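Local coordinates for particle-associated lyase (Acinetobacter bacteriophage AP22, PDB 4Y9V), which binds the capsular polysaccharide of Acinetobacter baumannii and, as a trimeric phage tailspike lyase, probably cleaves it, at residues N200-K205 with G308-V313; Q136-A141 with D150-Y155; F160-Y165 with P314-Y319; V302-D307 with E341-D346; A379-G384 with G407-Q412. One frame throughout, in Å; residues are numbered along the deposited sequence.

Contact 1: N200-K205 with G308-V313; sequences NIVILK and GDLGCV
L204 and G311 mark the closest backbone approach, their CA atoms 7.5 Å apart, with strand 201-207 on one side and a type II turn from D309 to C312 on the other. The bond from C312 N to D309 O, 2.9 Å long, closes that turn. G311 occupies its third position with phi at 90°, and having no side chain it lets L204 CD1 settle 3.9 Å from its CA. The same methyl lies 4.0 Å from L310 CG, while the second branch of L204 meets its counterpart, CD2 of L204 being 4.1 Å from CD2 of L310. Two residues earlier on the strand, V202 CG2 touches L310 CD1 at 4.1 Å, so both methyls of L310 are engaged. That reach depends on the first torsion of L310, which sets CG opposite the backbone N (chi1 -175°) and swings the branched end toward the strand. V202 and L204 point the same way because they alternate along the strand, and Y155 of the adjoining strand also packs on L310. At the start of the loop, D309 forms a salt bridge with R255, and G308 borders the bound glycan. The arrangement is a tight turn laid on a beta sheet: it joins the Ig-like region to the loop after strand 302-305 of the pectin lyase-like beta-helix, just beyond the saccharide pocket.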
# COMPACT_ATOMS: atom_id res chain seq x y z
N ASN A 200 -30.09 17.42 18.68
CA ASN A 200 -31.15 16.89 17.87
C ASN A 200 -30.67 15.65 17.10
O ASN A 200 -30.34 15.72 15.93
CB ASN A 200 -31.71 17.91 16.90
CG ASN A 200 -32.60 18.88 17.60
OD1 ASN A 200 -33.52 18.44 18.33
ND2 ASN A 200 -32.42 20.15 17.39
N ILE A 201 -30.55 14.55 17.85
CA ILE A 201 -30.03 13.28 17.32
C ILE A 201 -31.14 12.28 17.17
O ILE A 201 -31.75 11.82 18.15
CB ILE A 201 -28.93 12.68 18.21
CG1 ILE A 201 -27.86 13.66 18.63
CG2 ILE A 201 -28.33 11.45 17.50
CD1 ILE A 201 -27.11 14.32 17.48
N VAL A 202 -31.47 11.93 15.94
CA VAL A 202 -32.50 10.98 15.61
C VAL A 202 -31.82 9.65 15.27
O VAL A 202 -30.67 9.59 14.83
CB VAL A 202 -33.43 11.44 14.49
CG1 VAL A 202 -34.04 12.80 14.88
CG2 VAL A 202 -32.74 11.54 13.15
N ILE A 203 -32.60 8.56 15.46
CA ILE A 203 -32.18 7.21 15.14
C ILE A 203 -33.14 6.66 14.06
O ILE A 203 -34.34 6.56 14.31
CB ILE A 203 -32.18 6.30 16.36
CG1 ILE A 203 -31.36 6.85 17.54
CG2 ILE A 203 -31.73 4.89 15.99
CD1 ILE A 203 -29.88 7.04 17.26
N LEU A 204 -32.59 6.36 12.91
CA LEU A 204 -33.32 5.81 11.79
C LEU A 204 -33.04 4.31 11.69
O LEU A 204 -31.95 3.87 12.03
CB LEU A 204 -32.96 6.45 10.46
CG LEU A 204 -32.79 7.97 10.47
CD1 LEU A 204 -32.35 8.48 9.11
CD2 LEU A 204 -34.07 8.68 10.94
N LYS A 205 -34.00 3.55 11.17
CA LYS A 205 -33.80 2.17 10.80
C LYS A 205 -33.95 2.03 9.31
O LYS A 205 -34.97 2.54 8.76
CB LYS A 205 -34.81 1.28 11.56
CG LYS A 205 -34.69 -0.19 11.23
CD LYS A 205 -35.47 -1.06 12.16
CE LYS A 205 -35.55 -2.50 11.66
NZ LYS A 205 -36.05 -3.42 12.70
N GLY A 308 -28.14 16.59 1.53
CA GLY A 308 -28.58 17.07 2.81
C GLY A 308 -29.93 16.57 3.28
O GLY A 308 -30.49 17.17 4.20
N ASP A 309 -30.46 15.50 2.72
CA ASP A 309 -31.67 14.93 3.25
C ASP A 309 -31.39 14.18 4.56
O ASP A 309 -30.25 13.83 4.88
CB ASP A 309 -32.31 14.01 2.22
CG ASP A 309 -32.92 14.71 1.03
OD1 ASP A 309 -32.88 15.97 0.96
OD2 ASP A 309 -33.40 13.98 0.12
N LEU A 310 -32.46 13.89 5.29
CA LEU A 310 -32.40 13.06 6.48
C LEU A 310 -31.62 11.78 6.18
O LEU A 310 -31.94 11.07 5.23
CB LEU A 310 -33.84 12.76 6.90
CG LEU A 310 -34.00 11.99 8.21
CD1 LEU A 310 -33.55 12.86 9.36
CD2 LEU A 310 -35.44 11.58 8.42
N GLY A 311 -30.62 11.48 7.02
CA GLY A 311 -29.81 10.29 6.83
C GLY A 311 -28.57 10.45 5.97
O GLY A 311 -27.81 9.50 5.82
N CYS A 312 -28.37 11.65 5.41
CA CYS A 312 -27.20 11.92 4.57
C CYS A 312 -25.96 12.20 5.45
O CYS A 312 -25.54 13.32 5.66
CB CYS A 312 -27.50 13.07 3.63
SG CYS A 312 -28.65 12.60 2.29
N VAL A 313 -25.41 11.11 5.96
CA VAL A 313 -24.28 11.12 6.88
C VAL A 313 -22.99 11.54 6.16
O VAL A 313 -22.87 11.41 4.94
CB VAL A 313 -24.09 9.71 7.49
CG1 VAL A 313 -25.29 9.33 8.36
CG2 VAL A 313 -23.81 8.65 6.44

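Contact 2: Q136-A141 with D150-Y155; sequences QSFDVA and DWLVIY
F138 faces L152 and I154 across the interior of the small all-beta Ig-like region, where strand 137-139 and strand 151-156 pack through side chains and are not neighbours in a sheet. Their backbones stay well apart: the nearest CA atoms, those of F138 and I154, are separated by 10.4 Å. F138 spans about half of that distance. Its CG stands between the backbone N and the carbonyl carbon (chi1 55°), a torsion that sends the ring toward the opposing strand. There CE1 of F138 meets CD1 of I154 at 4.0 Å, the end methyl of a side chain extended from CB (chi2 165°). A looser touch follows at CZ of F138, 4.4 Å from CD1 of L152. Both methyls approach the ring obliquely, yet they lie on opposite sides of its plane, and 7.3 Å separates CD1 of L152 from CD1 of I154. The far end of the ring therefore sits between two aliphatic tips. L126 adds a further neighbour to F138, and I201 does so for I154. The alternate residues W151 and V153 turn to the other side of their strand, where W151 meets F174 edge-to-face and V153 packs on V313. Chemically the contact is wholly apolar: carbon meets carbon at van der Waals range, so its cohesion rests on dispersion and on burial of the three side chains, without directional bonds to fix the ring's rotation.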
# COMPACT_ATOMS: atom_id res chain seq x y z
N GLN A 136 -19.13 2.00 22.07
CA GLN A 136 -19.63 0.89 21.26
C GLN A 136 -21.09 0.58 21.61
O GLN A 136 -21.60 -0.48 21.24
CB GLN A 136 -18.77 -0.36 21.35
CG GLN A 136 -18.72 -0.99 22.74
CD GLN A 136 -17.73 -2.14 22.79
OE1 GLN A 136 -17.95 -3.18 22.16
NE2 GLN A 136 -16.63 -1.97 23.46
N SER A 137 -21.75 1.49 22.31
CA SER A 137 -23.15 1.32 22.66
C SER A 137 -23.74 2.69 22.91
O SER A 137 -23.04 3.68 23.14
CB SER A 137 -23.35 0.46 23.91
OG SER A 137 -22.69 1.10 25.02
N PHE A 138 -25.09 2.72 22.90
CA PHE A 138 -25.82 3.93 23.24
C PHE A 138 -27.21 3.48 23.70
O PHE A 138 -27.75 2.47 23.24
CB PHE A 138 -25.90 4.93 22.09
CG PHE A 138 -26.48 4.39 20.80
CD1 PHE A 138 -25.66 3.81 19.85
CD2 PHE A 138 -27.84 4.50 20.51
CE1 PHE A 138 -26.15 3.36 18.66
CE2 PHE A 138 -28.34 4.01 19.31
CZ PHE A 138 -27.51 3.42 18.37
N ASP A 139 -27.81 4.31 24.54
CA ASP A 139 -29.19 4.11 24.93
C ASP A 139 -30.08 4.91 23.95
O ASP A 139 -29.68 5.94 23.42
CB ASP A 139 -29.43 4.63 26.35
CG ASP A 139 -28.70 3.85 27.39
OD1 ASP A 139 -28.22 2.70 27.12
OD2 ASP A 139 -28.51 4.41 28.51
N VAL A 140 -31.30 4.40 23.80
CA VAL A 140 -32.33 5.05 23.00
C VAL A 140 -33.56 5.27 23.87
O VAL A 140 -33.75 4.64 24.90
CB VAL A 140 -32.69 4.25 21.73
CG1 VAL A 140 -31.48 4.20 20.79
CG2 VAL A 140 -33.18 2.87 22.09
N ALA A 141 -34.46 6.13 23.38
CA ALA A 141 -35.73 6.33 24.05
C ALA A 141 -36.66 5.11 23.86
O ALA A 141 -37.51 4.90 24.73
CB ALA A 141 -36.38 7.59 23.57
N ASP A 150 -29.73 -5.11 12.62
CA ASP A 150 -30.35 -3.95 11.97
C ASP A 150 -29.27 -2.93 11.59
O ASP A 150 -28.31 -2.67 12.33
CB ASP A 150 -31.36 -3.30 12.88
CG ASP A 150 -32.70 -4.03 13.03
OD1 ASP A 150 -32.92 -5.00 12.26
OD2 ASP A 150 -33.47 -3.61 13.88
N TRP A 151 -29.51 -2.28 10.45
CA TRP A 151 -28.81 -1.10 9.99
C TRP A 151 -29.55 0.13 10.53
O TRP A 151 -30.69 0.38 10.16
CB TRP A 151 -28.76 -1.11 8.46
CG TRP A 151 -28.18 0.10 7.80
CD1 TRP A 151 -27.62 1.22 8.34
CD2 TRP A 151 -28.14 0.28 6.37
NE1 TRP A 151 -27.24 2.09 7.35
CE2 TRP A 151 -27.53 1.54 6.13
CE3 TRP A 151 -28.52 -0.49 5.28
CZ2 TRP A 151 -27.35 2.04 4.84
CZ3 TRP A 151 -28.32 -0.01 4.00
CH2 TRP A 151 -27.73 1.24 3.78
N LEU A 152 -28.88 0.82 11.46
CA LEU A 152 -29.40 2.05 12.02
C LEU A 152 -28.55 3.23 11.52
O LEU A 152 -27.37 3.10 11.19
CB LEU A 152 -29.40 2.06 13.55
CG LEU A 152 -30.13 0.88 14.21
CD1 LEU A 152 -30.04 1.05 15.74
CD2 LEU A 152 -31.56 0.74 13.76
N VAL A 153 -29.19 4.39 11.51
CA VAL A 153 -28.52 5.66 11.21
C VAL A 153 -28.65 6.54 12.44
O VAL A 153 -29.75 6.80 12.93
CB VAL A 153 -29.15 6.39 10.01
CG1 VAL A 153 -28.27 7.57 9.61
CG2 VAL A 153 -29.39 5.45 8.83
N ILE A 154 -27.50 7.02 12.94
CA ILE A 154 -27.46 8.10 13.90
C ILE A 154 -27.34 9.37 13.08
O ILE A 154 -26.46 9.47 12.23
CB ILE A 154 -26.22 7.94 14.83
CG1 ILE A 154 -26.25 6.64 15.59
CG2 ILE A 154 -26.07 9.16 15.75
CD1 ILE A 154 -24.92 6.24 16.24
N TYR A 155 -28.22 10.36 13.29
CA TYR A 155 -28.19 11.55 12.44
C TYR A 155 -28.58 12.77 13.23
O TYR A 155 -29.60 12.78 13.92
CB TYR A 155 -29.13 11.38 11.22
CG TYR A 155 -29.02 12.49 10.20
CD1 TYR A 155 -27.96 12.56 9.32
CD2 TYR A 155 -29.98 13.49 10.14
CE1 TYR A 155 -27.84 13.58 8.39
CE2 TYR A 155 -29.88 14.52 9.20
CZ TYR A 155 -28.82 14.56 8.33
OH TYR A 155 -28.77 15.60 7.42

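Contact 3: F160-Y165 with P314-Y319; sequences FSYSPY and PCRNGY
The ring of Y162 receives P314 over one face and the guanidinium of R382 over the other, a proline-tyrosine-arginine sandwich. P314 CG lies 3.9 Å from the ring centroid and 22° off the ring normal, which qualifies as a CH-pi contact. It is displaced toward the rim, so its nearest atom is CD1 of Y162 at 3.6 Å. On the opposite face R382 makes a cation-pi interaction. The ring is delivered between them by a first torsion that puts CG opposite the backbone N (chi1 -177°). R316 NH2 also comes obliquely to CE1 of Y162, 4.0 Å away, with the guanidinium and ring planes 82° apart. A shared carboxylate organises the polar ends: E341 OE1 is hydrogen-bonded to Y162 OH, and OE2 forms a salt bridge with R316 NE, while R316 NH1 binds G172 O. Further along the loop, S163 OG accepts from Y165 N at 3.2 Å, making an ST turn. The arrangement packs the loop between strands 151-156 and 172-181 of the Ig-like region on strand 315-316 of the pectin lyase-like beta-helix, just before the corner at N317.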
# COMPACT_ATOMS: atom_id res chain seq x y z
N PHE A 160 -24.77 22.34 9.92
CA PHE A 160 -23.37 22.56 10.22
C PHE A 160 -22.87 21.67 11.37
O PHE A 160 -21.78 21.90 11.88
CB PHE A 160 -23.03 24.03 10.54
CG PHE A 160 -23.40 25.01 9.46
CD1 PHE A 160 -22.61 25.15 8.33
CD2 PHE A 160 -24.52 25.83 9.58
CE1 PHE A 160 -22.91 26.10 7.37
CE2 PHE A 160 -24.83 26.75 8.60
CZ PHE A 160 -24.01 26.91 7.48
N SER A 161 -23.59 20.62 11.75
CA SER A 161 -23.21 19.86 12.92
C SER A 161 -22.01 18.95 12.69
O SER A 161 -21.41 18.51 13.68
CB SER A 161 -24.40 19.10 13.51
OG SER A 161 -25.01 18.25 12.52
N TYR A 162 -21.65 18.69 11.44
CA TYR A 162 -20.38 18.06 11.13
C TYR A 162 -19.30 19.11 10.78
O TYR A 162 -18.20 19.06 11.30
CB TYR A 162 -20.50 17.02 9.98
CG TYR A 162 -19.20 16.32 9.69
CD1 TYR A 162 -18.72 15.34 10.53
CD2 TYR A 162 -18.43 16.64 8.58
CE1 TYR A 162 -17.51 14.68 10.28
CE2 TYR A 162 -17.24 16.00 8.32
CZ TYR A 162 -16.77 15.03 9.15
OH TYR A 162 -15.57 14.45 8.85
N SER A 163 -19.60 20.02 9.86
CA SER A 163 -18.63 20.98 9.39
C SER A 163 -19.26 22.33 9.18
O SER A 163 -20.40 22.43 8.73
CB SER A 163 -18.04 20.49 8.08
OG SER A 163 -17.37 21.54 7.38
N PRO A 164 -18.49 23.41 9.44
CA PRO A 164 -18.99 24.76 9.27
C PRO A 164 -19.03 25.23 7.83
O PRO A 164 -19.51 26.34 7.55
CB PRO A 164 -18.00 25.60 10.11
CG PRO A 164 -16.67 24.83 9.90
CD PRO A 164 -17.12 23.39 10.02
N TYR A 165 -18.53 24.44 6.87
CA TYR A 165 -18.41 24.93 5.51
C TYR A 165 -19.72 24.96 4.73
O TYR A 165 -19.87 25.80 3.83
CB TYR A 165 -17.31 24.15 4.73
CG TYR A 165 -15.93 24.66 5.13
CD1 TYR A 165 -15.27 24.12 6.22
CD2 TYR A 165 -15.37 25.72 4.45
CE1 TYR A 165 -14.03 24.65 6.60
CE2 TYR A 165 -14.14 26.23 4.83
CZ TYR A 165 -13.47 25.71 5.90
OH TYR A 165 -12.27 26.27 6.27
N PRO A 314 -21.97 11.94 6.93
CA PRO A 314 -20.63 12.11 6.34
C PRO A 314 -20.17 10.81 5.67
O PRO A 314 -20.52 9.72 6.10
CB PRO A 314 -19.76 12.45 7.55
CG PRO A 314 -20.73 13.10 8.53
CD PRO A 314 -22.00 12.27 8.36
N CYS A 315 -19.33 10.97 4.66
CA CYS A 315 -18.68 9.80 4.06
C CYS A 315 -17.46 9.41 4.90
O CYS A 315 -16.68 10.26 5.31
CB CYS A 315 -18.15 10.08 2.66
SG CYS A 315 -19.46 10.41 1.44
N ARG A 316 -17.26 8.10 5.04
CA ARG A 316 -16.10 7.63 5.81
C ARG A 316 -15.80 6.20 5.41
O ARG A 316 -16.69 5.44 4.96
CB ARG A 316 -16.27 7.89 7.32
CG ARG A 316 -17.53 7.29 7.89
CD ARG A 316 -17.58 7.45 9.40
NE ARG A 316 -17.37 8.79 9.91
CZ ARG A 316 -18.34 9.62 10.29
NH1 ARG A 316 -19.60 9.33 10.10
NH2 ARG A 316 -18.01 10.76 10.89
N ASN A 317 -14.54 5.81 5.59
CA ASN A 317 -14.00 4.49 5.31
C ASN A 317 -14.05 4.18 3.82
O ASN A 317 -14.49 3.12 3.38
CB ASN A 317 -14.64 3.40 6.14
CG ASN A 317 -14.33 3.53 7.62
OD1 ASN A 317 -13.27 4.06 8.01
ND2 ASN A 317 -15.24 3.04 8.45
N GLY A 318 -13.53 5.11 3.03
CA GLY A 318 -13.43 4.94 1.59
C GLY A 318 -12.03 4.53 1.17
O GLY A 318 -11.04 5.04 1.72
N TYR A 319 -11.91 3.64 0.20
CA TYR A 319 -10.62 3.19 -0.30
C TYR A 319 -10.72 3.00 -1.82
O TYR A 319 -11.38 2.06 -2.26
CB TYR A 319 -10.20 1.92 0.46
CG TYR A 319 -8.86 1.40 -0.03
CD1 TYR A 319 -7.69 2.06 0.32
CD2 TYR A 319 -8.69 0.33 -0.87
CE1 TYR A 319 -6.45 1.68 -0.10
CE2 TYR A 319 -7.45 -0.05 -1.28
CZ TYR A 319 -6.30 0.62 -0.90
OH TYR A 319 -5.08 0.18 -1.33

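Contact 4: V302-D307 with E341-D346; sequences VAIGGD and ERTVYD. With 49S (2-acetamido-2-deoxy-beta-D-mannopyranuronic acid), chain B; EDO (1,2-ethanediol), chain D.
I304 and Y345 meet inside the pectin lyase-like beta-helix, between two strand faces whose segment axes run 10.9 Å apart, nearly antiparallel at 164°. The side chains approach from opposite directions. CD1 of I304 lies 3.8 Å from CZ of Y345, obliquely to the ring, only 3.3 Å from Y345 OH, and 3.9 Å from CG2 of T343. V302 crosses beside the phenol, its CG1 3.6 Å from Y345 OH; that hydroxyl has its hydrogen-bond partner in D335 O. T343 OG1 donates to E341 O at 2.9 Å from well above the carbonyl plane, and is also bonded to Y288 OH. Beyond the strand, the backbone of G306 grips the bound mannuronic acid derivative. Its N donates to the acetamido O7 at 2.9 Å, almost straight at 175°, while the sugar O3 donates to G306 O at 2.8 Å. Packing around a satisfied phenol OH fills the interior, while the pocket combines main-chain G306 with side chains such as H337 and Y278, the acetamido oxygen lying close over G305.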
# COMPACT_ATOMS: atom_id res chain seq x y z
N VAL A 302 -14.50 11.05 -9.83
CA VAL A 302 -15.13 10.49 -8.64
C VAL A 302 -15.28 11.66 -7.68
O VAL A 302 -14.29 12.27 -7.27
CB VAL A 302 -14.35 9.33 -8.01
CG1 VAL A 302 -14.97 8.95 -6.67
CG2 VAL A 302 -14.32 8.14 -8.96
N ALA A 303 -16.54 11.98 -7.35
CA ALA A 303 -16.87 12.97 -6.34
C ALA A 303 -17.31 12.22 -5.10
O ALA A 303 -18.16 11.34 -5.18
CB ALA A 303 -18.00 13.86 -6.81
N ILE A 304 -16.72 12.55 -3.96
CA ILE A 304 -17.08 11.94 -2.69
C ILE A 304 -17.68 13.06 -1.85
O ILE A 304 -17.01 14.06 -1.56
CB ILE A 304 -15.92 11.21 -2.01
CG1 ILE A 304 -15.23 10.28 -3.02
CG2 ILE A 304 -16.43 10.46 -0.80
CD1 ILE A 304 -14.02 9.54 -2.43
N GLY A 305 -18.95 12.94 -1.50
CA GLY A 305 -19.63 14.03 -0.82
C GLY A 305 -21.07 13.62 -0.53
O GLY A 305 -21.31 12.76 0.29
N GLY A 306 -22.02 14.27 -1.22
CA GLY A 306 -23.42 13.95 -1.09
C GLY A 306 -24.30 15.17 -0.90
O GLY A 306 -24.00 16.23 -1.46
N ASP A 307 -25.40 14.96 -0.22
CA ASP A 307 -26.45 15.99 -0.12
C ASP A 307 -26.90 16.11 1.32
O ASP A 307 -26.16 15.84 2.25
CB ASP A 307 -27.50 15.83 -1.21
CG ASP A 307 -28.39 14.62 -1.04
OD1 ASP A 307 -27.90 13.50 -1.29
OD2 ASP A 307 -29.55 14.76 -0.62
N GLU A 341 -14.25 12.00 5.57
CA GLU A 341 -13.10 11.67 6.42
C GLU A 341 -12.75 10.20 6.21
O GLU A 341 -13.50 9.43 5.61
CB GLU A 341 -13.40 11.96 7.90
CG GLU A 341 -14.53 11.12 8.48
CD GLU A 341 -14.75 11.29 9.96
OE1 GLU A 341 -14.79 12.43 10.45
OE2 GLU A 341 -14.96 10.23 10.65
N ARG A 342 -11.62 9.77 6.78
CA ARG A 342 -11.27 8.34 6.78
C ARG A 342 -11.30 7.77 5.35
O ARG A 342 -11.79 6.65 5.15
CB ARG A 342 -12.13 7.54 7.76
CG ARG A 342 -12.17 8.06 9.20
CD ARG A 342 -10.92 7.79 10.00
NE ARG A 342 -11.32 8.08 11.40
CZ ARG A 342 -11.46 7.35 12.50
NH1 ARG A 342 -11.09 6.09 12.47
NH2 ARG A 342 -11.89 7.92 13.61
N THR A 343 -10.75 8.50 4.38
CA THR A 343 -10.84 8.13 2.97
C THR A 343 -9.48 8.26 2.31
O THR A 343 -8.71 9.18 2.61
CB THR A 343 -11.93 8.97 2.29
OG1 THR A 343 -13.19 8.57 2.86
CG2 THR A 343 -12.05 8.73 0.81
N VAL A 344 -9.17 7.32 1.42
CA VAL A 344 -7.87 7.27 0.75
C VAL A 344 -8.06 6.95 -0.75
O VAL A 344 -8.86 6.10 -1.12
CB VAL A 344 -6.94 6.23 1.39
CG1 VAL A 344 -7.57 4.86 1.48
CG2 VAL A 344 -5.54 6.18 0.69
N TYR A 345 -7.25 7.64 -1.54
CA TYR A 345 -6.92 7.26 -2.92
C TYR A 345 -5.48 6.73 -2.91
O TYR A 345 -4.57 7.44 -2.47
CB TYR A 345 -7.02 8.41 -3.89
CG TYR A 345 -8.39 8.96 -4.17
CD1 TYR A 345 -9.17 8.47 -5.21
CD2 TYR A 345 -8.93 9.99 -3.40
CE1 TYR A 345 -10.43 8.98 -5.47
CE2 TYR A 345 -10.18 10.51 -3.66
CZ TYR A 345 -10.95 10.01 -4.70
OH TYR A 345 -12.19 10.51 -5.04
N ASP A 346 -5.30 5.49 -3.36
CA ASP A 346 -4.00 4.81 -3.35
C ASP A 346 -3.69 4.30 -4.73
O ASP A 346 -4.52 3.66 -5.38
CB ASP A 346 -4.06 3.65 -2.35
CG ASP A 346 -2.72 2.96 -2.12
OD1 ASP A 346 -1.69 3.62 -2.07
OD2 ASP A 346 -2.71 1.75 -1.87
C8 49S B . -21.16 17.55 -0.78
C7 49S B . -21.45 17.44 -2.26
O7 49S B . -21.11 16.43 -2.91
N2 49S B . -22.08 18.49 -2.82
C2 49S B . -22.37 18.58 -4.24
C3 49S B . -23.85 18.36 -4.55
O3 49S B . -24.28 17.07 -4.10
C1 49S B . -21.96 19.94 -4.75
O1 49S B . -20.63 20.25 -4.46
O5 49S B . -22.73 20.94 -4.08
C5 49S B . -24.12 20.85 -4.45
C6 49S B . -24.86 22.01 -3.81
O6A 49S B . -24.60 22.29 -2.61
O6B 49S B . -25.70 22.60 -4.52
C4 49S B . -24.70 19.50 -4.01
O4 49S B . -26.02 19.53 -4.56
C1 EDO D . -12.26 15.00 10.00
O1 EDO D . -12.33 16.19 10.67
C2 EDO D . -11.67 13.89 10.81
O2 EDO D . -12.58 13.49 11.83

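Contact 5: A379-G384 with G407-Q412; sequences AEPRGG and GIIEKQ. Unlike the reference sequence in segment 379-384: E380 (reference Lys). With EDO (1,2-ethanediol), chain D.
A379 O accepts hydrogen bonds from two waters, and each links it to the strand-end segment 407-412. One water, 2.7 Å from A379 O, also donates to I408 O. The other passes on to a side chain, reaching E410 OE1 at 3.0 Å. P381 O repeats the pattern with a second pair: the closer water, 2.8 Å from P381 O, continues to K411 O, and its companion to Q412 O. Direct packing comes mainly from the proline ring, with A379 alongside I408. P381 CD sits 3.8 Å from I408 O, and its CG is a loose 4.3 Å from I409 CG1. The following R382 points away from this interface. Extended from CG to NE, it carries NH1 to a 1,2-ethanediol molecule, probably from crystallisation, whose O1 lies in the guanidinium plane at 2.9 Å (164° at the hydrogen). That O1 in turn donates to G383 O. E380, which differs from the reference sequence, forms a salt bridge with R166 of the glycan pocket. Since the facing groups are mostly carbonyl oxygens, which cannot bond one another, water has to supply the protons: successive turns of the beta-helix are joined here by four solvent bridges as well as by packing.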
# COMPACT_ATOMS: atom_id res chain seq x y z
N ALA A 379 -9.53 22.84 1.12
CA ALA A 379 -10.41 24.00 1.07
C ALA A 379 -11.61 23.91 1.99
O ALA A 379 -12.25 24.96 2.19
CB ALA A 379 -11.00 24.15 -0.33
N GLU A 380 -11.92 22.75 2.58
CA GLU A 380 -12.98 22.66 3.59
C GLU A 380 -12.45 21.89 4.81
O GLU A 380 -13.04 20.89 5.22
CB GLU A 380 -14.26 22.02 3.02
CG GLU A 380 -14.89 22.86 1.92
CD GLU A 380 -16.27 22.35 1.47
OE1 GLU A 380 -16.46 21.13 1.34
OE2 GLU A 380 -17.17 23.20 1.25
N PRO A 381 -11.32 22.31 5.41
CA PRO A 381 -10.76 21.52 6.48
C PRO A 381 -11.56 21.57 7.77
O PRO A 381 -11.95 22.63 8.25
CB PRO A 381 -9.37 22.15 6.72
CG PRO A 381 -9.53 23.58 6.23
CD PRO A 381 -10.48 23.46 5.06
N ARG A 382 -11.73 20.40 8.38
CA ARG A 382 -12.34 20.24 9.70
C ARG A 382 -11.32 19.94 10.77
O ARG A 382 -11.43 20.44 11.91
CB ARG A 382 -13.41 19.15 9.61
CG ARG A 382 -14.15 18.89 10.90
CD ARG A 382 -15.23 17.84 10.65
NE ARG A 382 -15.98 17.48 11.84
CZ ARG A 382 -15.68 16.54 12.64
NH1 ARG A 382 -14.52 15.87 12.54
NH2 ARG A 382 -16.46 16.28 13.65
N GLY A 383 -10.33 19.11 10.46
CA GLY A 383 -9.31 18.76 11.41
C GLY A 383 -8.87 17.32 11.20
O GLY A 383 -9.53 16.56 10.49
N GLY A 384 -7.80 16.95 11.85
CA GLY A 384 -7.20 15.65 11.68
C GLY A 384 -6.02 15.69 10.72
O GLY A 384 -5.47 16.75 10.43
N GLY A 407 -3.59 24.88 1.86
CA GLY A 407 -4.83 24.91 2.63
C GLY A 407 -5.19 26.32 3.02
O GLY A 407 -4.32 27.14 3.33
N ILE A 408 -6.49 26.59 3.01
CA ILE A 408 -7.05 27.86 3.44
C ILE A 408 -8.09 27.57 4.51
O ILE A 408 -9.04 26.86 4.31
CB ILE A 408 -7.73 28.62 2.29
CG1 ILE A 408 -6.78 28.82 1.11
CG2 ILE A 408 -8.33 29.90 2.82
CD1 ILE A 408 -5.63 29.76 1.34
N ILE A 409 -7.84 28.15 5.71
CA ILE A 409 -8.72 27.96 6.85
C ILE A 409 -9.67 29.14 6.92
O ILE A 409 -9.28 30.25 7.30
CB ILE A 409 -7.91 27.79 8.14
CG1 ILE A 409 -7.01 26.55 8.04
CG2 ILE A 409 -8.83 27.68 9.33
CD1 ILE A 409 -5.99 26.44 9.16
N GLU A 410 -10.93 28.95 6.55
CA GLU A 410 -11.91 30.02 6.56
C GLU A 410 -12.90 29.93 7.71
O GLU A 410 -13.71 30.84 7.93
CB GLU A 410 -12.72 30.05 5.28
CG GLU A 410 -12.05 30.15 3.98
CD GLU A 410 -12.87 29.83 2.71
OE1 GLU A 410 -13.97 29.20 2.79
OE2 GLU A 410 -12.27 30.19 1.69
N LYS A 411 -12.86 28.82 8.45
CA LYS A 411 -13.76 28.55 9.57
C LYS A 411 -12.95 27.95 10.69
O LYS A 411 -11.93 27.31 10.44
CB LYS A 411 -14.86 27.56 9.15
CG LYS A 411 -15.72 28.00 8.02
CD LYS A 411 -16.61 29.15 8.30
CE LYS A 411 -17.55 29.44 7.16
NZ LYS A 411 -18.47 30.58 7.44
N GLN A 412 -13.42 28.06 11.91
CA GLN A 412 -12.79 27.37 13.00
C GLN A 412 -12.71 25.89 12.67
O GLN A 412 -13.67 25.26 12.22
CB GLN A 412 -13.55 27.58 14.30
CG GLN A 412 -13.53 29.00 14.83
CD GLN A 412 -12.18 29.40 15.40
OE1 GLN A 412 -11.29 28.58 15.66
NE2 GLN A 412 -12.04 30.69 15.61
C1 EDO D . -12.26 15.00 10.00
O1 EDO D . -12.33 16.19 10.67
C2 EDO D . -11.67 13.89 10.81
O2 EDO D . -12.58 13.49 11.83
O HOH W 1 -10.70 27.12 2.03
O HOH W 2 -14.21 26.66 1.13
O HOH W 3 -11.35 25.35 8.59
O HOH W 4 -13.97 23.04 10.53

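How the contacts relate
Contacts 1 and 2 share the Ig-like sheet, their centres 11 Å apart, and K205 NZ closes a salt bridge with D150 OD2 at 2.8 Å. Contact 1 nests within the loop closed by contact 3, 314-319 following 308-313; contact 3 lies 9 Å from contact 4, centre to centre, with Y162 OH 2.7 Å from E341 OE1. Contact 3 also reaches contact 5, where Y165 OH and E410 N are 3.0 Å apart. One ethanediol touches contacts 4 and 5. The glycan pocket draws on contact 4 through G305-D307 and on contact 1 through G308, whereas the side chain of Y162 in contact 3 stays about 10 Å from the mannuronic acid derivative and contact 2 adds no pocket residue.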